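Local structure of 6-phosphogluconolactonase (Trypanosoma cruzi, 6VYE) at residues A91-Y96 with M200-W205. The protein probably hydrolyses 6-phosphogluconolactone to 6-phosphogluconate, the second step of the oxidative pentose phosphate pathway. Sequence-based numbering, arbitrary orientation.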
loop_
_atom_site.group_PDB
_atom_site.type_symbol
_atom_site.label_atom_id
_atom_site.label_comp_id
_atom_site.label_asym_id
_atom_site.label_seq_id
_atom_site.Cartn_x
_atom_site.Cartn_y
_atom_site.Cartn_z
ATOM N N ALA A 91 -18.350 1.493 -7.000
ATOM C CA ALA A 91 -18.513 2.891 -6.519
ATOM C C ALA A 91 -17.276 3.710 -6.880
ATOM O O ALA A 91 -16.204 3.125 -7.061
ATOM C CB ALA A 91 -18.732 2.932 -5.023
ATOM N N ALA A 92 -17.419 5.034 -6.918
ATOM C CA ALA A 92 -16.321 5.972 -7.231
ATOM C C ALA A 92 -15.257 5.887 -6.132
ATOM O O ALA A 92 -14.108 6.148 -6.442
ATOM C CB ALA A 92 -16.852 7.372 -7.405
ATOM N N GLU A 93 -15.621 5.458 -4.922
ATOM C CA GLU A 93 -14.698 5.382 -3.752
ATOM C C GLU A 93 -14.043 3.994 -3.626
ATOM O O GLU A 93 -13.301 3.803 -2.636
ATOM C CB GLU A 93 -15.443 5.757 -2.470
ATOM C CG GLU A 93 -15.501 7.263 -2.234
ATOM C CD GLU A 93 -16.708 7.758 -1.441
ATOM O OE1 GLU A 93 -17.244 6.969 -0.627
ATOM O OE2 GLU A 93 -17.111 8.951 -1.629
ATOM N N SER A 94 -14.288 3.063 -4.562
ATOM C CA SER A 94 -13.685 1.700 -4.566
ATOM C C SER A 94 -12.262 1.753 -5.147
ATOM O O SER A 94 -12.117 2.190 -6.297
ATOM C CB SER A 94 -14.547 0.726 -5.313
ATOM O OG SER A 94 -13.869 -0.515 -5.533
ATOM N N ASN A 95 -11.244 1.303 -4.406
ATOM C CA ASN A 95 -9.858 1.148 -4.940
ATOM C C ASN A 95 -9.858 0.088 -6.055
ATOM O O ASN A 95 -9.175 0.265 -7.092
ATOM C CB ASN A 95 -8.871 0.789 -3.825
ATOM C CG ASN A 95 -8.646 1.930 -2.843
ATOM O OD1 ASN A 95 -8.832 3.082 -3.181
ATOM N ND2 ASN A 95 -8.227 1.630 -1.629
ATOM N N TYR A 96 -10.632 -0.974 -5.889
ATOM C CA TYR A 96 -10.750 -2.048 -6.911
ATOM C C TYR A 96 -11.333 -1.464 -8.217
ATOM O O TYR A 96 -10.742 -1.696 -9.308
ATOM C CB TYR A 96 -11.542 -3.236 -6.384
ATOM C CG TYR A 96 -11.797 -4.239 -7.469
ATOM C CD1 TYR A 96 -10.729 -4.790 -8.155
ATOM C CD2 TYR A 96 -13.079 -4.569 -7.877
ATOM C CE1 TYR A 96 -10.925 -5.672 -9.198
ATOM C CE2 TYR A 96 -13.294 -5.460 -8.920
ATOM C CZ TYR A 96 -12.206 -6.018 -9.570
ATOM O OH TYR A 96 -12.352 -6.892 -10.601
ATOM N N MET A 200 -10.249 13.581 7.316
ATOM C CA MET A 200 -10.024 12.634 6.192
ATOM C C MET A 200 -11.361 12.055 5.709
ATOM O O MET A 200 -12.213 11.687 6.543
ATOM C CB MET A 200 -9.069 11.508 6.599
ATOM C CG MET A 200 -7.656 11.992 6.966
ATOM S SD MET A 200 -6.710 12.716 5.577
ATOM C CE MET A 200 -6.538 14.394 6.154
ATOM N N SER A 201 -11.527 11.998 4.385
ATOM C CA SER A 201 -12.722 11.490 3.660
ATOM C C SER A 201 -12.228 10.556 2.572
ATOM O O SER A 201 -11.106 10.710 2.112
ATOM C CB SER A 201 -13.514 12.619 3.075
ATOM O OG SER A 201 -13.847 13.557 4.080
ATOM N N PRO A 202 -13.039 9.605 2.082
ATOM C CA PRO A 202 -14.426 9.427 2.534
ATOM C C PRO A 202 -14.622 8.717 3.881
ATOM O O PRO A 202 -13.867 7.818 4.229
ATOM C CB PRO A 202 -15.025 8.549 1.424
ATOM C CG PRO A 202 -13.827 7.725 0.949
ATOM C CD PRO A 202 -12.673 8.708 0.970
ATOM N N LYS A 203 -15.715 9.072 4.550
ATOM C CA LYS A 203 -16.104 8.600 5.896
ATOM C C LYS A 203 -16.745 7.225 5.785
ATOM O O LYS A 203 -17.958 7.098 6.042
ATOM C CB LYS A 203 -17.078 9.595 6.531
ATOM C CG LYS A 203 -16.514 10.994 6.662
ATOM C CD LYS A 203 -15.246 11.044 7.452
ATOM C CE LYS A 203 -14.866 12.463 7.826
ATOM N NZ LYS A 203 -13.627 12.491 8.641
ATOM N N VAL A 204 -15.937 6.238 5.414
ATOM C CA VAL A 204 -16.340 4.814 5.305
ATOM C C VAL A 204 -15.286 3.969 6.023
ATOM O O VAL A 204 -14.095 4.380 6.087
ATOM C CB VAL A 204 -16.519 4.394 3.833
ATOM C CG1 VAL A 204 -17.690 5.125 3.183
ATOM C CG2 VAL A 204 -15.245 4.602 3.020
ATOM N N TRP A 205 -15.730 2.842 6.563
ATOM C CA TRP A 205 -14.863 1.807 7.144
ATOM C C TRP A 205 -13.910 1.300 6.055
ATOM O O TRP A 205 -14.317 1.280 4.848
ATOM C CB TRP A 205 -15.731 0.703 7.736
ATOM C CG TRP A 205 -16.165 1.017 9.135
ATOM C CD1 TRP A 205 -17.393 1.438 9.556
ATOM C CD2 TRP A 205 -15.339 0.940 10.305
ATOM N NE1 TRP A 205 -17.380 1.634 10.911
ATOM C CE2 TRP A 205 -16.141 1.332 11.401
ATOM C CE3 TRP A 205 -14.007 0.591 10.533
ATOM C CZ2 TRP A 205 -15.646 1.389 12.704
ATOM C CZ3 TRP A 205 -13.518 0.647 11.821
ATOM C CH2 TRP A 205 -14.325 1.041 12.889
#
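Glu93 reaches past the ring of Pro202, and the two side chains run alongside each other in opposite directions. Pro202 CB sits over the flat face of the carboxylate, almost straight above its carbon, 3.4 Å from Glu93 CD. Both oxygens therefore lie at similar range: Glu93 OE1 is 3.4 Å and Glu93 OE2 3.7 Å from Pro202 CB. Farther back along the glutamate, the aliphatic part takes over, with Glu93 CG 3.6 Å from Pro202 CG. Glu93 CG lies anti to its own carbonyl carbon (chi1 -84°), and the chain is extended beyond it, carrying the carboxylate past the CB-CG edge of the proline. Val204 adds a looser touch, its CG1 4.3 Å from Glu93 OE1. The contact is small and made by van der Waals packing; no hydrogen bond joins the two segments.

Each side is shaped by its own backbone. Glu93 lies in a type I turn from Ala91 to Ser94, closed by Ser94 N to Ala91 O at 3.1 Å; Ser94 then N-caps helix 95-104 through the backbone N of Asn97. Opposite, a cis peptide precedes Pro202, and Lys203 centres an inverse gamma turn with its CB directed away from Glu93. Its NZ bends back to Met200 O (2.7 Å), 29° out of the carbonyl plane, and also bonds Pro198 O. Arg85 borders both sides: it bonds the Glu93 carbonyl and packs against Pro202 and Val204.

A bound phosphate ion, probably from the crystallisation liquor, lies about 4 Å from the Pro202 side chain and may mark a nearby anion pocket. The pairing joins the turn leading from strand 77-85 into helix 95-104 to the loop entering strand 206-209, the antiparallel neighbour of 77-85, at one rim of the Rossmann-like alpha/beta fold of the glucosamine-6-phosphate isomerase/6-phosphogluconolactonase family.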